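Alpha-1,6-mannanase (Bacteroides thetaiotaomicron, PDB 4V1S) probably hydrolyses internal alpha-1,6-mannosidic linkages of mannan, as a member of glycoside hydrolase family 76 from a gut bacterium. Local coordinates at residues 125-130 against 169-174; 137-142 against 188-193. One frame throughout, in Å; residues are numbered along the deposited sequence.

Contact 1 (125-130 against 169-174); sequences AGYATL and KGALAF
Gly126 meets Phe174 where strand 125-127 passes helix 169-174 almost at right angles, the two short axes crossing at -96° with a closest approach of 7.1 Å; the nearest CA atoms, those of Gly126 and Ala171, are 5.4 Å apart. The backbones are joined indirectly: a water donates to both Ala125 O, at 2.6 Å, and Gly170 O, which also accepts the helical bond from Phe174 N. Phe174 packs against the strand backbone. With CG anti to the backbone N (chi1 -175°), its side chain reaches the strand, CD1 lying 3.5 Å from Ala125 O and CG 4.1 Å from Gly126 CA. Glycine suits position 126 because a CB there would point at the helix and collide with the base of this ring. On the next residue, the Tyr127 ring receives the methyl of Ala171 at its edge, close to the ring plane, CB standing 4.0 Å from CD2; alanine is small enough to let ring and helix approach. Trp117, edge-to-face with Tyr127, and Tyr142, stacked on Phe174, continue the aromatic packing. This orthogonal strand-on-helix packing seats the hairpin of strands 117-121 and 124-127 against helix 162-177 in the (alpha/alpha)6 barrel characteristic of the family.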
loop_
_atom_site.group_PDB
_atom_site.type_symbol
_atom_site.label_atom_id
_atom_site.label_comp_id
_atom_site.label_asym_id
_atom_site.label_seq_id
_atom_site.Cartn_x
_atom_site.Cartn_y
_atom_site.Cartn_z
ATOM N N ALA A 125 -12.426 17.331 -5.417
ATOM C CA ALA A 125 -11.033 17.090 -5.801
ATOM C C ALA A 125 -10.594 15.678 -5.425
ATOM O O ALA A 125 -11.082 15.109 -4.447
ATOM C CB ALA A 125 -10.138 18.093 -5.069
ATOM N N GLY A 126 -9.636 15.142 -6.174
ATOM C CA GLY A 126 -9.105 13.863 -5.846
ATOM C C GLY A 126 -8.141 13.418 -6.931
ATOM O O GLY A 126 -8.136 13.951 -8.048
ATOM N N TYR A 127 -7.299 12.444 -6.599
ATOM C CA TYR A 127 -6.370 11.900 -7.581
ATOM C C TYR A 127 -7.091 10.975 -8.593
ATOM O O TYR A 127 -8.004 10.269 -8.232
ATOM C CB TYR A 127 -5.265 11.087 -6.901
ATOM C CG TYR A 127 -4.242 11.918 -6.152
ATOM C CD1 TYR A 127 -3.228 12.603 -6.829
ATOM C CD2 TYR A 127 -4.304 12.057 -4.772
ATOM C CE1 TYR A 127 -2.327 13.432 -6.143
ATOM C CE2 TYR A 127 -3.381 12.842 -4.083
ATOM C CZ TYR A 127 -2.386 13.530 -4.776
ATOM O OH TYR A 127 -1.488 14.309 -4.072
ATOM N N ALA A 128 -6.614 11.039 -9.832
ATOM C CA ALA A 128 -7.018 10.173 -10.962
ATOM C C ALA A 128 -6.014 9.060 -11.193
ATOM O O ALA A 128 -4.841 9.145 -10.770
ATOM C CB ALA A 128 -7.222 11.005 -12.212
ATOM N N THR A 129 -6.470 8.043 -11.930
ATOM C CA THR A 129 -5.650 6.902 -12.208
ATOM C C THR A 129 -4.538 7.231 -13.219
ATOM O O THR A 129 -3.475 6.612 -13.210
ATOM C CB THR A 129 -6.494 5.719 -12.696
ATOM O OG1 THR A 129 -5.771 4.505 -12.472
ATOM C CG2 THR A 129 -6.946 5.881 -14.129
ATOM N N LEU A 130 -4.790 8.215 -14.067
ATOM C CA LEU A 130 -3.814 8.708 -15.033
ATOM C C LEU A 130 -3.689 10.227 -14.918
ATOM O O LEU A 130 -4.529 10.885 -14.315
ATOM C CB LEU A 130 -4.268 8.323 -16.444
ATOM C CG LEU A 130 -4.082 6.861 -16.871
ATOM C CD1 LEU A 130 -4.892 6.536 -18.110
ATOM C CD2 LEU A 130 -2.610 6.521 -17.083
ATOM N N LYS A 169 -5.102 14.989 3.274
ATOM C CA LYS A 169 -6.458 15.280 3.696
ATOM C C LYS A 169 -7.433 15.267 2.521
ATOM O O LYS A 169 -8.562 14.742 2.627
ATOM C CB LYS A 169 -6.520 16.635 4.419
ATOM C CG LYS A 169 -5.888 16.603 5.784
ATOM C CD LYS A 169 -5.845 18.025 6.322
ATOM C CE LYS A 169 -5.205 18.123 7.675
ATOM N NZ LYS A 169 -5.075 19.552 8.099
ATOM N N GLY A 170 -6.999 15.837 1.395
ATOM C CA GLY A 170 -7.842 15.901 0.228
ATOM C C GLY A 170 -8.076 14.549 -0.395
ATOM O O GLY A 170 -9.189 14.221 -0.775
ATOM N N ALA A 171 -7.034 13.748 -0.486
ATOM C CA ALA A 171 -7.184 12.379 -1.021
ATOM C C ALA A 171 -8.139 11.563 -0.139
ATOM O O ALA A 171 -8.998 10.854 -0.633
ATOM C CB ALA A 171 -5.819 11.708 -1.095
ATOM N N LEU A 172 -7.943 11.640 1.180
ATOM C CA LEU A 172 -8.803 10.913 2.120
ATOM C C LEU A 172 -10.247 11.434 2.013
ATOM O O LEU A 172 -11.194 10.642 2.037
ATOM C CB LEU A 172 -8.279 10.966 3.536
ATOM C CG LEU A 172 -9.156 10.219 4.553
ATOM C CD1 LEU A 172 -9.431 8.775 4.110
ATOM C CD2 LEU A 172 -8.533 10.258 5.934
ATOM N N ALA A 173 -10.431 12.745 1.863
ATOM C CA ALA A 173 -11.793 13.276 1.698
ATOM C C ALA A 173 -12.439 12.686 0.445
ATOM O O ALA A 173 -13.654 12.372 0.412
ATOM C CB ALA A 173 -11.778 14.773 1.620
ATOM N N PHE A 174 -11.636 12.495 -0.588
ATOM C CA PHE A 174 -12.159 11.849 -1.758
ATOM C C PHE A 174 -12.603 10.433 -1.455
ATOM O O PHE A 174 -13.716 10.028 -1.813
ATOM C CB PHE A 174 -11.207 11.901 -2.950
ATOM C CG PHE A 174 -11.824 11.335 -4.208
ATOM C CD1 PHE A 174 -12.777 12.053 -4.891
ATOM C CD2 PHE A 174 -11.570 10.041 -4.614
ATOM C CE1 PHE A 174 -13.418 11.506 -5.994
ATOM C CE2 PHE A 174 -12.195 9.494 -5.710
ATOM C CZ PHE A 174 -13.118 10.230 -6.409
HETATM O O HOH W 1 -11.079 15.903 -1.927
#

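Contact 2 (137-142 against 188-193)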
loop_
_atom_site.group_PDB
_atom_site.type_symbol
_atom_site.label_atom_id
_atom_site.label_comp_id
_atom_site.label_asym_id
_atom_site.label_seq_id
_atom_site.Cartn_x
_atom_site.Cartn_y
_atom_site.Cartn_z
ATOM N N VAL A 137 -11.932 15.182 -17.974
ATOM C CA VAL A 137 -12.747 14.264 -17.216
ATOM C C VAL A 137 -11.784 13.166 -16.740
ATOM O O VAL A 137 -11.147 12.480 -17.575
ATOM C CB VAL A 137 -13.853 13.654 -18.083
ATOM C CG1 VAL A 137 -14.574 12.527 -17.344
ATOM C CG2 VAL A 137 -14.851 14.732 -18.496
ATOM N N PRO A 138 -11.688 12.970 -15.416
ATOM C CA PRO A 138 -10.785 11.981 -14.862
ATOM C C PRO A 138 -11.483 10.663 -14.549
ATOM O O PRO A 138 -12.710 10.626 -14.426
ATOM C CB PRO A 138 -10.335 12.641 -13.557
ATOM C CG PRO A 138 -11.623 13.304 -13.086
ATOM C CD PRO A 138 -12.283 13.801 -14.354
ATOM N N ASP A 139 -10.695 9.606 -14.446
ATOM C CA ASP A 139 -11.156 8.275 -14.051
ATOM C C ASP A 139 -10.598 8.079 -12.656
ATOM O O ASP A 139 -9.387 7.890 -12.488
ATOM C CB ASP A 139 -10.633 7.227 -15.041
ATOM C CG ASP A 139 -11.371 5.893 -14.981
ATOM O OD1 ASP A 139 -12.461 5.772 -14.358
ATOM O OD2 ASP A 139 -10.852 4.925 -15.606
ATOM N N ARG A 140 -11.479 8.172 -11.652
ATOM C CA ARG A 140 -11.008 8.181 -10.252
ATOM C C ARG A 140 -11.519 7.003 -9.444
ATOM O O ARG A 140 -12.633 6.507 -9.708
ATOM C CB ARG A 140 -11.347 9.493 -9.565
ATOM C CG ARG A 140 -10.832 10.716 -10.316
ATOM C CD ARG A 140 -10.901 11.980 -9.505
ATOM N NE ARG A 140 -12.293 12.395 -9.281
ATOM C CZ ARG A 140 -12.642 13.568 -8.753
ATOM N NH1 ARG A 140 -11.725 14.445 -8.408
ATOM N NH2 ARG A 140 -13.919 13.891 -8.601
ATOM N N PHE A 141 -10.652 6.541 -8.532
ATOM C CA PHE A 141 -10.833 5.333 -7.728
ATOM C C PHE A 141 -10.677 5.649 -6.269
ATOM O O PHE A 141 -9.727 6.312 -5.872
ATOM C CB PHE A 141 -9.810 4.274 -8.170
ATOM C CG PHE A 141 -10.026 3.828 -9.596
ATOM C CD1 PHE A 141 -9.586 4.632 -10.663
ATOM C CD2 PHE A 141 -10.709 2.678 -9.875
ATOM C CE1 PHE A 141 -9.780 4.246 -11.971
ATOM C CE2 PHE A 141 -10.939 2.301 -11.198
ATOM C CZ PHE A 141 -10.492 3.100 -12.232
ATOM N N TYR A 142 -11.619 5.166 -5.469
ATOM C CA TYR A 142 -11.610 5.515 -4.059
ATOM C C TYR A 142 -10.440 4.807 -3.367
ATOM O O TYR A 142 -9.861 5.373 -2.448
ATOM C CB TYR A 142 -12.968 5.223 -3.399
ATOM C CG TYR A 142 -14.093 6.022 -4.018
ATOM C CD1 TYR A 142 -14.217 7.375 -3.773
ATOM C CD2 TYR A 142 -15.005 5.439 -4.894
ATOM C CE1 TYR A 142 -15.247 8.128 -4.355
ATOM C CE2 TYR A 142 -16.024 6.195 -5.476
ATOM C CZ TYR A 142 -16.138 7.542 -5.188
ATOM O OH TYR A 142 -17.145 8.316 -5.741
ATOM N N TYR A 188 -17.538 2.398 -2.548
ATOM C CA TYR A 188 -17.488 1.919 -3.904
ATOM C C TYR A 188 -16.058 1.743 -4.368
ATOM O O TYR A 188 -15.166 2.464 -3.940
ATOM C CB TYR A 188 -18.191 2.888 -4.863
ATOM C CG TYR A 188 -19.632 3.143 -4.558
ATOM C CD1 TYR A 188 -20.631 2.262 -4.974
ATOM C CD2 TYR A 188 -19.994 4.269 -3.839
ATOM C CE1 TYR A 188 -21.956 2.516 -4.670
ATOM C CE2 TYR A 188 -21.314 4.524 -3.540
ATOM C CZ TYR A 188 -22.280 3.643 -3.956
ATOM O OH TYR A 188 -23.581 3.905 -3.653
ATOM N N PHE A 189 -15.841 0.830 -5.317
ATOM C CA PHE A 189 -14.537 0.749 -5.918
ATOM C C PHE A 189 -14.133 2.033 -6.610
ATOM O O PHE A 189 -13.023 2.496 -6.426
ATOM C CB PHE A 189 -14.535 -0.391 -6.941
ATOM C CG PHE A 189 -13.191 -0.680 -7.558
ATOM C CD1 PHE A 189 -12.074 -0.904 -6.759
ATOM C CD2 PHE A 189 -13.030 -0.660 -8.946
ATOM C CE1 PHE A 189 -10.839 -1.136 -7.329
ATOM C CE2 PHE A 189 -11.787 -0.916 -9.526
ATOM C CZ PHE A 189 -10.689 -1.141 -8.714
ATOM N N GLN A 190 -15.047 2.569 -7.433
ATOM C CA GLN A 190 -14.701 3.667 -8.306
ATOM C C GLN A 190 -15.845 4.667 -8.545
ATOM O O GLN A 190 -17.026 4.402 -8.237
ATOM C CB GLN A 190 -14.191 3.158 -9.605
ATOM C CG GLN A 190 -15.258 2.585 -10.500
ATOM C CD GLN A 190 -14.662 2.006 -11.769
ATOM O OE1 GLN A 190 -13.975 2.692 -12.548
ATOM N NE2 GLN A 190 -14.911 0.744 -11.977
ATOM N N GLU A 191 -15.457 5.827 -9.047
ATOM C CA GLU A 191 -16.352 6.984 -9.147
ATOM C C GLU A 191 -17.240 6.854 -10.376
ATOM O O GLU A 191 -18.414 7.257 -10.355
ATOM C CB GLU A 191 -15.535 8.271 -9.219
ATOM C CG GLU A 191 -16.368 9.538 -9.321
ATOM C CD GLU A 191 -15.490 10.774 -9.410
ATOM O OE1 GLU A 191 -14.458 10.745 -10.161
ATOM O OE2 GLU A 191 -15.845 11.770 -8.745
ATOM N N THR A 192 -16.666 6.275 -11.438
ATOM C CA THR A 192 -17.342 6.147 -12.727
ATOM C C THR A 192 -17.301 4.687 -13.188
ATOM O O THR A 192 -16.367 4.254 -13.849
ATOM C CB THR A 192 -16.685 7.080 -13.786
ATOM O OG1 THR A 192 -16.598 8.416 -13.272
ATOM C CG2 THR A 192 -17.502 7.081 -15.067
ATOM N N PHE A 193 -18.315 3.917 -12.809
ATOM C CA PHE A 193 -18.365 2.512 -13.205
ATOM C C PHE A 193 -18.673 2.426 -14.687
ATOM O O PHE A 193 -19.576 3.100 -15.178
ATOM C CB PHE A 193 -19.410 1.735 -12.411
ATOM C CG PHE A 193 -18.971 1.373 -11.016
ATOM C CD1 PHE A 193 -18.150 0.277 -10.788
ATOM C CD2 PHE A 193 -19.376 2.138 -9.927
ATOM C CE1 PHE A 193 -17.744 -0.059 -9.504
ATOM C CE2 PHE A 193 -18.980 1.797 -8.646
ATOM C CZ PHE A 193 -18.153 0.684 -8.435
HETATM O O HOH W 2 -14.130 9.254 -12.322
HETATM O O HOH W 3 -13.850 5.687 -11.970
HETATM O O HOH W 4 -14.171 4.264 -15.568
#
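Arg140 and Glu191 join two loops of the GH76 fold by a side-on, bidentate salt bridge, beside a single beta bridge that pairs Phe141 with Gln190. From CB of Glu191, 3.4 Å from Arg140 O and also near Tyr142 OH, the chain runs through CG, still beside that hydroxyl, to CD at the edge of the guanidinium. Its fully extended form, chi1 -180°, carries the carboxylate out to Arg140: OE1 takes NE at 2.9 Å along a nearly straight bond (173°), and OE2 offers its syn lone pair to NH2. Arginine suits this place because a third nitrogen, NH1, remains to bond Ile124 O. An alanine in place of Arg140 would probably leave the Glu191 carboxylate without its counter-charge, held by a water alone among the partners described, and Ile124 O without this donor. The backbones add Glu191 N to Arg140 O and a longer bond from Tyr142 N to Phe189 O. Phe141 sets a ring edge toward the face of Phe189 in an offset edge-to-face pair, planes 71° apart, while Tyr142 lies along the 188-191 backbone with CD2 3.1 Å from Tyr188 O. That water, bound to Pro138 O, Arg140 N and Thr192 OG1, donates to Glu191 OE1 at 2.6 Å.

How the contacts relate
From the N terminus the chain runs through several helices before strand 117-121, then through strand 124-127 and the loop that leads to helix 142-159; it returns in helix 162-177 and leaves through the loop before strand 199-201. Contact 1 closes the span from 125-130 to 169-174, contact 2 that from 137-142 to 188-193. Their segments alternate, so the two closures cross rather than nest, and both enclose helix 142-159. Contact 1 ties the hairpin to helix 162-177; contact 2 joins the loop leading into helix 142-159 to the loop that follows helix 162-177. With centres 10 Å apart they meet directly: Thr129 N probably bonds Asp139 O, and Arg140 NH1 packs on the backbone at Ala125 and Gly126.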